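Local coordinates for protein alpha-glucosidase (Bacteroides thetaiotaomicron, PDB 5XFM) that hydrolyses glycosidic bonds as a calcium-binding family 97 enzyme, acting as a bifunctional beta-L-arabinopyranosidase and alpha-galactosidase, at residues G307-Y311 with D312-R316; N369-Q373 with G374-R378; G491-N495 with K496-R500; F529-A532 with P533-K537. The protein carries 1 engineered substitution. One frame throughout, in Å; residues are numbered along the deposited sequence.

Contact 1: residues G307-Y311 with D312-R316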
loop_
_atom_site.group_PDB
_atom_site.type_symbol
_atom_site.label_atom_id
_atom_site.label_comp_id
_atom_site.label_asym_id
_atom_site.label_seq_id
_atom_site.Cartn_x
_atom_site.Cartn_y
_atom_site.Cartn_z
ATOM N N GLY A 307 -10.427 19.991 -18.040
ATOM C CA GLY A 307 -11.510 20.439 -18.900
ATOM C C GLY A 307 -12.827 19.740 -18.618
ATOM O O GLY A 307 -13.885 20.188 -19.060
ATOM N N SER A 308 -12.767 18.637 -17.876
ATOM C CA SER A 308 -13.968 17.868 -17.559
ATOM C C SER A 308 -14.662 18.333 -16.276
ATOM O O SER A 308 -15.779 17.905 -15.969
ATOM C CB SER A 308 -13.616 16.390 -17.448
ATOM O OG SER A 308 -12.670 16.184 -16.414
ATOM N N ILE A 309 -14.010 19.220 -15.535
ATOM C CA ILE A 309 -14.561 19.670 -14.264
ATOM C C ILE A 309 -15.584 20.774 -14.493
ATOM O O ILE A 309 -15.305 21.963 -14.309
ATOM C CB ILE A 309 -13.457 20.149 -13.307
ATOM C CG1 ILE A 309 -12.393 19.061 -13.191
ATOM C CG2 ILE A 309 -14.036 20.462 -11.937
ATOM C CD1 ILE A 309 -12.918 17.771 -12.597
ATOM N N ASN A 310 -16.766 20.350 -14.925
ATOM C CA ASN A 310 -17.908 21.231 -15.135
ATOM C C ASN A 310 -19.179 20.409 -14.989
ATOM O O ASN A 310 -19.129 19.183 -15.029
ATOM C CB ASN A 310 -17.852 21.908 -16.512
ATOM C CG ASN A 310 -17.764 20.905 -17.648
ATOM O OD1 ASN A 310 -18.768 20.315 -18.047
ATOM N ND2 ASN A 310 -16.561 20.710 -18.175
ATOM N N TYR A 311 -20.315 21.084 -14.834
ATOM C CA TYR A 311 -21.584 20.416 -14.550
ATOM C C TYR A 311 -21.953 19.331 -15.570
ATOM O O TYR A 311 -22.275 18.207 -15.191
ATOM C CB TYR A 311 -22.712 21.453 -14.465
ATOM C CG TYR A 311 -23.994 20.917 -13.863
ATOM C CD1 TYR A 311 -24.927 20.245 -14.645
ATOM C CD2 TYR A 311 -24.262 21.062 -12.507
ATOM C CE1 TYR A 311 -26.095 19.748 -14.097
ATOM C CE2 TYR A 311 -25.429 20.566 -11.950
ATOM C CZ TYR A 311 -26.340 19.910 -12.753
ATOM O OH TYR A 311 -27.500 19.412 -12.209
ATOM N N ASP A 312 -21.885 19.659 -16.854
ATOM C CA ASP A 312 -22.405 18.773 -17.895
ATOM C C ASP A 312 -21.572 17.508 -18.090
ATOM O O ASP A 312 -22.119 16.422 -18.290
ATOM C CB ASP A 312 -22.498 19.530 -19.229
ATOM C CG ASP A 312 -23.573 20.606 -19.222
ATOM O OD1 ASP A 312 -24.460 20.572 -18.338
ATOM O OD2 ASP A 312 -23.533 21.487 -20.104
ATOM N N ASP A 313 -20.253 17.642 -18.022
ATOM C CA ASP A 313 -19.374 16.482 -18.126
ATOM C C ASP A 313 -19.545 15.564 -16.927
ATOM O O ASP A 313 -19.488 14.339 -17.053
ATOM C CB ASP A 313 -17.917 16.923 -18.246
ATOM C CG ASP A 313 -17.597 17.510 -19.610
ATOM O OD1 ASP A 313 -18.230 17.095 -20.602
ATOM O OD2 ASP A 313 -16.719 18.394 -19.686
ATOM N N GLN A 314 -19.779 16.155 -15.763
ATOM C CA GLN A 314 -20.020 15.358 -14.566
ATOM C C GLN A 314 -21.364 14.656 -14.687
ATOM O O GLN A 314 -21.518 13.539 -14.215
ATOM C CB GLN A 314 -19.970 16.229 -13.314
ATOM C CG GLN A 314 -18.576 16.790 -12.996
ATOM C CD GLN A 314 -17.469 15.761 -13.131
ATOM O OE1 GLN A 314 -17.524 14.699 -12.516
ATOM N NE2 GLN A 314 -16.441 16.087 -13.911
ATOM N N VAL A 315 -22.327 15.299 -15.341
ATOM C CA VAL A 315 -23.593 14.641 -15.651
ATOM C C VAL A 315 -23.320 13.433 -16.540
ATOM O O VAL A 315 -23.864 12.348 -16.333
ATOM C CB VAL A 315 -24.594 15.586 -16.351
ATOM C CG1 VAL A 315 -25.758 14.790 -16.954
ATOM C CG2 VAL A 315 -25.114 16.633 -15.381
ATOM N N ARG A 316 -22.463 13.634 -17.531
ATOM C CA ARG A 316 -22.062 12.563 -18.436
ATOM C C ARG A 316 -21.468 11.370 -17.689
ATOM O O ARG A 316 -21.841 10.226 -17.951
ATOM C CB ARG A 316 -21.058 13.100 -19.462
ATOM C CG ARG A 316 -21.718 13.720 -20.676
ATOM C CD ARG A 316 -20.708 14.314 -21.639
ATOM N NE ARG A 316 -21.380 14.972 -22.755
ATOM C CZ ARG A 316 -21.473 16.292 -22.890
ATOM N NH1 ARG A 316 -20.929 17.092 -21.979
ATOM N NH2 ARG A 316 -22.108 16.813 -23.933
#
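Two i to i+4 backbone bonds, Q314 N to N310 O and V315 N to Y311 O (2.9 Å), carry the chain from the 3-10 turn and loop at 307-310 into its helix. N310 stands at the N-cap. With CG lodged between its own backbone N and carbonyl carbon (chi1 56°), its amide turns back over the first helical turn, and OD1 accepts from D313 N at 3.1 Å with an almost straight N-H...O angle of 166°. The other end of the same amide donates: ND2 meets D313 OD2 at 2.8 Å, from above the carboxylate plane, the two flat groups being inclined by 57°. With an alanine here, D313 N would probably lose its capping acceptor and D313 OD2 this donor. D313 OD1 faces other partners, a salt bridge to R316 NH1 at 3.0 Å, whose hydrogen bond is weak, and another to R500. Ahead of the cap, I309 centres an inverse gamma turn, and S308 O is gripped from opposite faces of its carbonyl plane, by N310 N, which closes that turn, and by Q314 NE2, the latter at 2.8 Å; Q314 NE2 also bonds S300. Farther on, Y311 CE1 packs on V315 CG2 at 3.5 Å, while D312 OD1 sits at the ring edge, 3.7 Å from Y311 CD1. R343 adds a cation-pi contact to that ring. The evidence defines a side-chain N-cap opening helix 311-324, which follows parallel strand 295-299 and precedes strand 328-331 in the TIM-barrel domain of this hydrolase.

Contact 2: residues N369-Q373 with G374-R378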
loop_
_atom_site.group_PDB
_atom_site.type_symbol
_atom_site.label_atom_id
_atom_site.label_comp_id
_atom_site.label_asym_id
_atom_site.label_seq_id
_atom_site.Cartn_x
_atom_site.Cartn_y
_atom_site.Cartn_z
ATOM N N ASN A 369 2.454 24.144 1.061
ATOM C CA ASN A 369 2.810 24.082 -0.352
ATOM C C ASN A 369 2.170 25.189 -1.190
ATOM O O ASN A 369 1.535 26.098 -0.651
ATOM C CB ASN A 369 2.440 22.707 -0.929
ATOM C CG ASN A 369 0.943 22.407 -0.844
ATOM O OD1 ASN A 369 0.095 23.282 -1.057
ATOM N ND2 ASN A 369 0.617 21.157 -0.558
ATOM N N ASP A 370 2.283 25.064 -2.512
ATOM C CA ASP A 370 1.770 26.077 -3.443
ATOM C C ASP A 370 0.582 25.604 -4.276
ATOM O O ASP A 370 0.378 26.073 -5.390
ATOM C CB ASP A 370 2.872 26.547 -4.394
ATOM C CG ASP A 370 3.963 27.326 -3.692
ATOM O OD1 ASP A 370 3.656 28.074 -2.737
ATOM O OD2 ASP A 370 5.130 27.196 -4.109
ATOM N N ILE A 371 -0.189 24.667 -3.742
ATOM C CA ILE A 371 -1.365 24.160 -4.434
ATOM C C ILE A 371 -2.475 25.220 -4.526
ATOM O O ILE A 371 -2.824 25.852 -3.524
ATOM C CB ILE A 371 -1.899 22.895 -3.730
ATOM C CG1 ILE A 371 -0.928 21.735 -3.963
ATOM C CG2 ILE A 371 -3.292 22.540 -4.220
ATOM C CD1 ILE A 371 -0.782 21.345 -5.428
ATOM N N GLU A 372 -3.012 25.419 -5.729
ATOM C CA GLU A 372 -4.146 26.323 -5.934
ATOM C C GLU A 372 -5.424 25.560 -6.201
ATOM O O GLU A 372 -6.515 26.013 -5.862
ATOM C CB GLU A 372 -3.889 27.313 -7.063
ATOM C CG GLU A 372 -3.033 28.493 -6.599
ATOM C CD GLU A 372 -2.707 29.493 -7.694
ATOM O OE1 GLU A 372 -3.011 30.692 -7.510
ATOM O OE2 GLU A 372 -2.125 29.090 -8.723
ATOM N N GLN A 373 -5.289 24.410 -6.847
ATOM C CA GLN A 373 -6.451 23.563 -7.123
ATOM C C GLN A 373 -7.355 23.259 -5.888
ATOM O O GLN A 373 -6.917 22.787 -4.836
ATOM C CB GLN A 373 -5.988 22.290 -7.841
ATOM C CG GLN A 373 -4.499 22.071 -8.013
ATOM C CD GLN A 373 -4.287 20.649 -8.477
ATOM O OE1 GLN A 373 -5.011 20.112 -9.344
ATOM N NE2 GLN A 373 -3.205 20.075 -8.013
ATOM N N GLY A 374 -8.643 23.553 -6.043
ATOM C CA GLY A 374 -9.528 23.592 -4.900
ATOM C C GLY A 374 -10.522 22.459 -4.875
ATOM O O GLY A 374 -10.598 21.679 -5.819
ATOM N N PRO A 375 -11.296 22.372 -3.786
ATOM C CA PRO A 375 -11.200 23.358 -2.701
ATOM C C PRO A 375 -9.972 23.173 -1.797
ATOM O O PRO A 375 -9.650 22.047 -1.414
ATOM C CB PRO A 375 -12.490 23.128 -1.910
ATOM C CG PRO A 375 -12.878 21.724 -2.207
ATOM C CD PRO A 375 -12.375 21.395 -3.575
ATOM N N VAL A 376 -9.306 24.284 -1.477
ATOM C CA VAL A 376 -8.191 24.300 -0.532
ATOM C C VAL A 376 -8.677 24.867 0.802
ATOM O O VAL A 376 -9.700 25.553 0.843
ATOM C CB VAL A 376 -6.986 25.145 -1.040
ATOM C CG1 VAL A 376 -6.245 24.431 -2.174
ATOM C CG2 VAL A 376 -7.435 26.543 -1.465
ATOM N N ASN A 377 -7.959 24.549 1.882
ATOM C CA ASN A 377 -8.225 25.113 3.211
ATOM C C ASN A 377 -9.547 24.680 3.820
ATOM O O ASN A 377 -10.098 25.372 4.680
ATOM C CB ASN A 377 -8.175 26.643 3.150
ATOM C CG ASN A 377 -6.853 27.152 2.650
ATOM O OD1 ASN A 377 -5.815 26.559 2.933
ATOM N ND2 ASN A 377 -6.881 28.207 1.844
ATOM N N ARG A 378 -10.042 23.526 3.394
ATOM C CA ARG A 378 -11.253 22.984 3.977
ATOM C C ARG A 378 -10.995 21.739 4.847
ATOM O O ARG A 378 -11.932 21.201 5.427
ATOM C CB ARG A 378 -12.261 22.653 2.869
ATOM C CG ARG A 378 -12.786 23.870 2.096
ATOM C CD ARG A 378 -13.406 24.914 3.020
ATOM N NE ARG A 378 -13.768 26.148 2.324
ATOM C CZ ARG A 378 -14.977 26.429 1.836
ATOM N NH1 ARG A 378 -15.978 25.565 1.957
ATOM N NH2 ARG A 378 -15.187 27.587 1.225
#
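V376 lays its CG1 methyl against the carbonyl oxygen of Q373, 3.2 Å away, across the inside of the bend. Its CG1 lies opposite the carbonyl carbon and beside the backbone N (chi1 -73°), which directs the methyl back at the preceding residues, where it also comes within 3.9 Å of I371 O and 4.0 Å of E372 O. Beside these oxygens there is one apolar contact: I371 CG2 meets V376 CG1 at 4.1 Å, the two side chains meeting at a slant. The evidence therefore points to van der Waals packing of a branched side chain inside a folded-back loop. Q373 and G374 form the bend itself; the backbone of G374 is hydrogen-bonded to that of W334, and a cis peptide bond between G374 and P375 turns the chain onward. At the start of the loop, N369 makes an Asx turn: its OD1 accepts from I371 N at 3.0 Å, with the donor lying above the carbonyl plane. The Q373 side chain leaves the bend for W166 and F404, and comes about 8 Å from the bound calcium ion. Outside, V376 rests on S363 of strand 357-363, whose backbone also bonds P375; the proline packs against W335 and D336 of helix 335-338, and R378 forms a salt bridge with E388 of helix 382-395.

Contact 3: residues G491-N495 with K496-R500. Engineered in segment 491-495: L493 (natural residue Phe).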
loop_
_atom_site.group_PDB
_atom_site.type_symbol
_atom_site.label_atom_id
_atom_site.label_comp_id
_atom_site.label_asym_id
_atom_site.label_seq_id
_atom_site.Cartn_x
_atom_site.Cartn_y
_atom_site.Cartn_z
ATOM N N GLY A 491 -6.428 2.266 -12.373
ATOM C CA GLY A 491 -6.089 1.449 -13.524
ATOM C C GLY A 491 -7.231 1.091 -14.459
ATOM O O GLY A 491 -8.337 1.631 -14.365
ATOM N N CYS A 492 -6.930 0.174 -15.377
ATOM C CA CYS A 492 -7.839 -0.272 -16.433
ATOM C C CYS A 492 -8.143 0.851 -17.414
ATOM O O CYS A 492 -9.221 1.447 -17.386
ATOM C CB CYS A 492 -9.143 -0.838 -15.876
ATOM S SG CYS A 492 -10.087 -1.746 -17.132
ATOM N N LEU A 493 -7.170 1.140 -18.267
ATOM C CA LEU A 493 -7.355 2.080 -19.359
ATOM C C LEU A 493 -7.712 1.300 -20.613
ATOM O O LEU A 493 -6.884 0.567 -21.151
ATOM C CB LEU A 493 -6.092 2.916 -19.586
ATOM C CG LEU A 493 -5.808 4.002 -18.548
ATOM C CD1 LEU A 493 -4.338 4.037 -18.182
ATOM C CD2 LEU A 493 -6.255 5.353 -19.069
ATOM N N LEU A 494 -8.948 1.447 -21.074
ATOM C CA LEU A 494 -9.384 0.707 -22.244
ATOM C C LEU A 494 -9.289 1.585 -23.490
ATOM O O LEU A 494 -9.341 1.087 -24.611
ATOM C CB LEU A 494 -10.798 0.165 -22.038
ATOM C CG LEU A 494 -10.846 -0.955 -20.992
ATOM C CD1 LEU A 494 -12.247 -1.508 -20.811
ATOM C CD2 LEU A 494 -9.895 -2.072 -21.394
ATOM N N ASN A 495 -9.121 2.889 -23.281
ATOM C CA ASN A 495 -8.694 3.798 -24.342
ATOM C C ASN A 495 -7.348 3.371 -24.933
ATOM O O ASN A 495 -6.486 2.868 -24.216
ATOM C CB ASN A 495 -8.591 5.228 -23.801
ATOM C CG ASN A 495 -9.857 6.036 -24.024
ATOM O OD1 ASN A 495 -10.950 5.488 -24.163
ATOM N ND2 ASN A 495 -9.717 7.354 -24.016
ATOM N N LYS A 496 -7.167 3.567 -26.237
ATOM C CA LYS A 496 -5.879 3.286 -26.866
ATOM C C LYS A 496 -5.002 4.519 -26.836
ATOM O O LYS A 496 -3.774 4.429 -26.801
ATOM C CB LYS A 496 -6.048 2.820 -28.305
ATOM C CG LYS A 496 -6.745 1.495 -28.477
ATOM C CD LYS A 496 -7.120 1.297 -29.936
ATOM C CE LYS A 496 -7.919 0.029 -30.138
ATOM N NZ LYS A 496 -7.016 -1.156 -30.077
ATOM N N ARG A 497 -5.643 5.680 -26.869
ATOM C CA ARG A 497 -4.922 6.932 -26.785
ATOM C C ARG A 497 -5.424 7.715 -25.584
ATOM O O ARG A 497 -6.634 7.916 -25.416
ATOM C CB ARG A 497 -5.085 7.738 -28.075
ATOM C CG ARG A 497 -4.515 7.041 -29.300
ATOM C CD ARG A 497 -3.014 6.829 -29.175
ATOM N NE ARG A 497 -2.286 8.090 -29.061
ATOM C CZ ARG A 497 -1.943 8.847 -30.099
ATOM N NH1 ARG A 497 -2.273 8.474 -31.331
ATOM N NH2 ARG A 497 -1.271 9.976 -29.906
ATOM N N LEU A 498 -4.492 8.178 -24.760
ATOM C CA LEU A 498 -4.850 8.689 -23.442
ATOM C C LEU A 498 -5.185 10.165 -23.459
ATOM O O LEU A 498 -4.486 10.981 -22.849
ATOM C CB LEU A 498 -3.735 8.408 -22.428
ATOM C CG LEU A 498 -3.817 7.050 -21.723
ATOM C CD1 LEU A 498 -4.063 5.904 -22.693
ATOM C CD2 LEU A 498 -2.572 6.786 -20.867
ATOM N N ASN A 499 -6.261 10.487 -24.173
ATOM C CA ASN A 499 -6.861 11.818 -24.159
ATOM C C ASN A 499 -8.378 11.683 -24.318
ATOM O O ASN A 499 -8.895 10.569 -24.412
ATOM C CB ASN A 499 -6.250 12.705 -25.249
ATOM C CG ASN A 499 -6.710 12.338 -26.652
ATOM O OD1 ASN A 499 -7.262 11.264 -26.888
ATOM N ND2 ASN A 499 -6.430 13.219 -27.603
ATOM N N ARG A 500 -9.094 12.804 -24.336
ATOM C CA ARG A 500 -10.557 12.760 -24.323
ATOM C C ARG A 500 -11.178 12.109 -25.564
ATOM O O ARG A 500 -12.125 11.329 -25.446
ATOM C CB ARG A 500 -11.129 14.163 -24.142
ATOM C CG ARG A 500 -12.646 14.202 -24.107
ATOM C CD ARG A 500 -13.145 15.472 -23.446
ATOM N NE ARG A 500 -14.598 15.582 -23.503
ATOM C CZ ARG A 500 -15.307 16.420 -22.752
ATOM N NH1 ARG A 500 -14.687 17.209 -21.879
ATOM N NH2 ARG A 500 -16.630 16.463 -22.865
HETATM O O HOH W 1 -12.146 9.201 -23.686
#
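N495 ND2 is held by two donated bonds: one to a water at 3.1 Å, which in turn donates to R500 O at 2.8 Å, and a weak one to R497 O at 3.4 Å, bent to an N-H...O angle of 134°. N499 O lies 3.3 Å from the same nitrogen. This amide spans an inverse gamma turn centred on L498, closed by a weak bond of 2.9 Å from N499 N to R497 O, just where the short, weakly bonded strand at about 497-498 pairs antiparallel with 506-507 in the TIM-barrel domain. R497 O thus takes two weak donors, one from the turn and one from N495. The opposite end of the amide faces elsewhere: N495 OD1 accepts from N535 and N534, and these two bonds above all probably limit the rotation of the buried side chain. Apolar packing is carried by the leucines. L493, an engineered leucine where the natural sequence has phenylalanine, brings its CD2 to L498 CG at 4.0 Å, the two side chains crossing at about a right angle. L303 of helix 300-304 touches L493, N495 and L498, and M460 of helix 458-462 adds to the two leucines. L498 CD1 ends 4.2 Å from N495 O, whose polar partner is R508 NE.

Contact 4: residues F529-A532 with P533-K537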
loop_
_atom_site.group_PDB
_atom_site.type_symbol
_atom_site.label_atom_id
_atom_site.label_comp_id
_atom_site.label_asym_id
_atom_site.label_seq_id
_atom_site.Cartn_x
_atom_site.Cartn_y
_atom_site.Cartn_z
ATOM N N PHE A 529 -11.775 3.391 -11.660
ATOM C CA PHE A 529 -11.109 2.959 -12.883
ATOM C C PHE A 529 -11.043 4.068 -13.917
ATOM O O PHE A 529 -11.830 5.022 -13.876
ATOM C CB PHE A 529 -11.812 1.736 -13.480
ATOM C CG PHE A 529 -11.746 0.516 -12.610
ATOM C CD1 PHE A 529 -12.901 -0.058 -12.107
ATOM C CD2 PHE A 529 -10.523 -0.048 -12.282
ATOM C CE1 PHE A 529 -12.839 -1.174 -11.304
ATOM C CE2 PHE A 529 -10.453 -1.164 -11.482
ATOM C CZ PHE A 529 -11.614 -1.732 -10.994
ATOM N N ALA A 530 -10.099 3.947 -14.843
ATOM C CA ALA A 530 -9.913 4.968 -15.862
ATOM C C ALA A 530 -10.754 4.714 -17.118
ATOM O O ALA A 530 -10.286 4.911 -18.234
ATOM C CB ALA A 530 -8.446 5.058 -16.228
ATOM N N LEU A 531 -12.003 4.304 -16.931
ATOM C CA LEU A 531 -12.915 4.143 -18.053
ATOM C C LEU A 531 -13.458 5.499 -18.499
ATOM O O LEU A 531 -13.343 6.492 -17.781
ATOM C CB LEU A 531 -14.067 3.205 -17.688
ATOM C CG LEU A 531 -13.694 1.766 -17.346
ATOM C CD1 LEU A 531 -14.932 0.953 -17.019
ATOM C CD2 LEU A 531 -12.918 1.140 -18.482
ATOM N N ALA A 532 -14.042 5.535 -19.690
ATOM C CA ALA A 532 -14.699 6.741 -20.198
ATOM C C ALA A 532 -15.939 6.342 -21.009
ATOM O O ALA A 532 -16.002 5.228 -21.526
ATOM C CB ALA A 532 -13.738 7.555 -21.025
ATOM N N PRO A 533 -16.935 7.237 -21.108
ATOM C CA PRO A 533 -18.193 6.900 -21.790
ATOM C C PRO A 533 -18.013 6.335 -23.204
ATOM O O PRO A 533 -18.700 5.378 -23.585
ATOM C CB PRO A 533 -18.934 8.240 -21.842
ATOM C CG PRO A 533 -18.378 9.035 -20.721
ATOM C CD PRO A 533 -16.982 8.561 -20.462
ATOM N N ASN A 534 -17.081 6.906 -23.958
ATOM C CA ASN A 534 -16.794 6.444 -25.313
ATOM C C ASN A 534 -16.391 4.970 -25.379
ATOM O O ASN A 534 -16.479 4.350 -26.441
ATOM C CB ASN A 534 -15.705 7.312 -25.942
ATOM C CG ASN A 534 -14.445 7.356 -25.110
ATOM O OD1 ASN A 534 -14.381 8.060 -24.105
ATOM N ND2 ASN A 534 -13.430 6.619 -25.533
ATOM N N ASN A 535 -15.953 4.408 -24.251
ATOM C CA ASN A 535 -15.566 3.002 -24.210
ATOM C C ASN A 535 -16.753 2.079 -24.462
ATOM O O ASN A 535 -16.582 0.930 -24.872
ATOM C CB ASN A 535 -14.908 2.647 -22.880
ATOM C CG ASN A 535 -13.582 3.351 -22.681
ATOM O OD1 ASN A 535 -13.090 3.459 -21.558
ATOM N ND2 ASN A 535 -13.007 3.863 -23.772
ATOM N N LEU A 536 -17.965 2.561 -24.215
ATOM C CA LEU A 536 -19.113 1.706 -24.491
ATOM C C LEU A 536 -19.323 1.576 -25.999
ATOM O O LEU A 536 -20.055 0.694 -26.446
ATOM C CB LEU A 536 -20.377 2.240 -23.820
ATOM C CG LEU A 536 -20.535 1.863 -22.347
ATOM C CD1 LEU A 536 -21.842 2.410 -21.794
ATOM C CD2 LEU A 536 -20.447 0.353 -22.161
ATOM N N LYS A 537 -18.646 2.424 -26.777
ATOM C CA LYS A 537 -18.715 2.338 -28.237
ATOM C C LYS A 537 -17.433 1.817 -28.909
ATOM O O LYS A 537 -17.512 1.105 -29.911
ATOM C CB LYS A 537 -19.059 3.711 -28.823
ATOM C CG LYS A 537 -20.429 4.252 -28.418
ATOM C CD LYS A 537 -21.567 3.442 -29.024
ATOM C CE LYS A 537 -22.923 4.040 -28.675
ATOM N NZ LYS A 537 -23.238 3.884 -27.223
HETATM O O HOH W 2 -10.747 3.740 -20.787
#
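The flat amide of N535 is approached at OD1 by A532 N, 3.0 Å away and well above the carbonyl plane (58° out of it). A water that also donates to A530 O lies close to OD1 as well. L531 CD2 lies 3.9 Å from the same oxygen, and N535 ND2, at the other end of the amide, bonds D538 besides its link to N495. The carbonyl of A532 is met in a similar manner: N535 N reaches A532 O at 2.8 Å from above its plane (44° out). These two bonds grip A532 from both ends of its backbone, N to side chain and O to main chain. The first torsion of N535 (chi1 -66°) swings CG away from its own carbonyl and to the side of its N, bringing OD1 back over A532. The main-chain bond closes a type I beta turn from A532 to N535, which leads out of the loop after strand 526-528, a neighbour of parallel strand 295-299 in the barrel sheet, and into helix 535-538. A leucine in place of this asparagine would probably leave A532 N without its acceptor and D538 without one of its donors. Within the turn, the A532 methyl touches N534 OD1 at 3.2 Å. N534 turns its ND2 to D538. W304 of helix 300-304 packs on both A532 and P533, Y317 of helix 311-324 also touches the pair, and L536 N continues the turning chain with a bond to P533 O at 3.0 Å.

How the contacts relate
Contacts 3 and 4 lie directly against each other, their centres about 8 Å apart: N495 OD1 and N535 ND2 are 2.7 Å apart, G491 O and A530 N 2.9 Å, both probable hydrogen bonds, and L494 CD1 packs on L531 CD2. Contact 1 joins this pair through the salt bridge D313 OD1 to R500 NH2 (2.8 Å), and its nearest atoms lie about 5 Å from contact 4. Contact 2 stands apart, its nearest atoms about 7 Å from contact 1 and about 16 and 17 Å from contacts 3 and 4. The calcium ion bound by E174, E452 and E458 lies about 8 Å from the Q373 side chain and about 14 Å from that of L493.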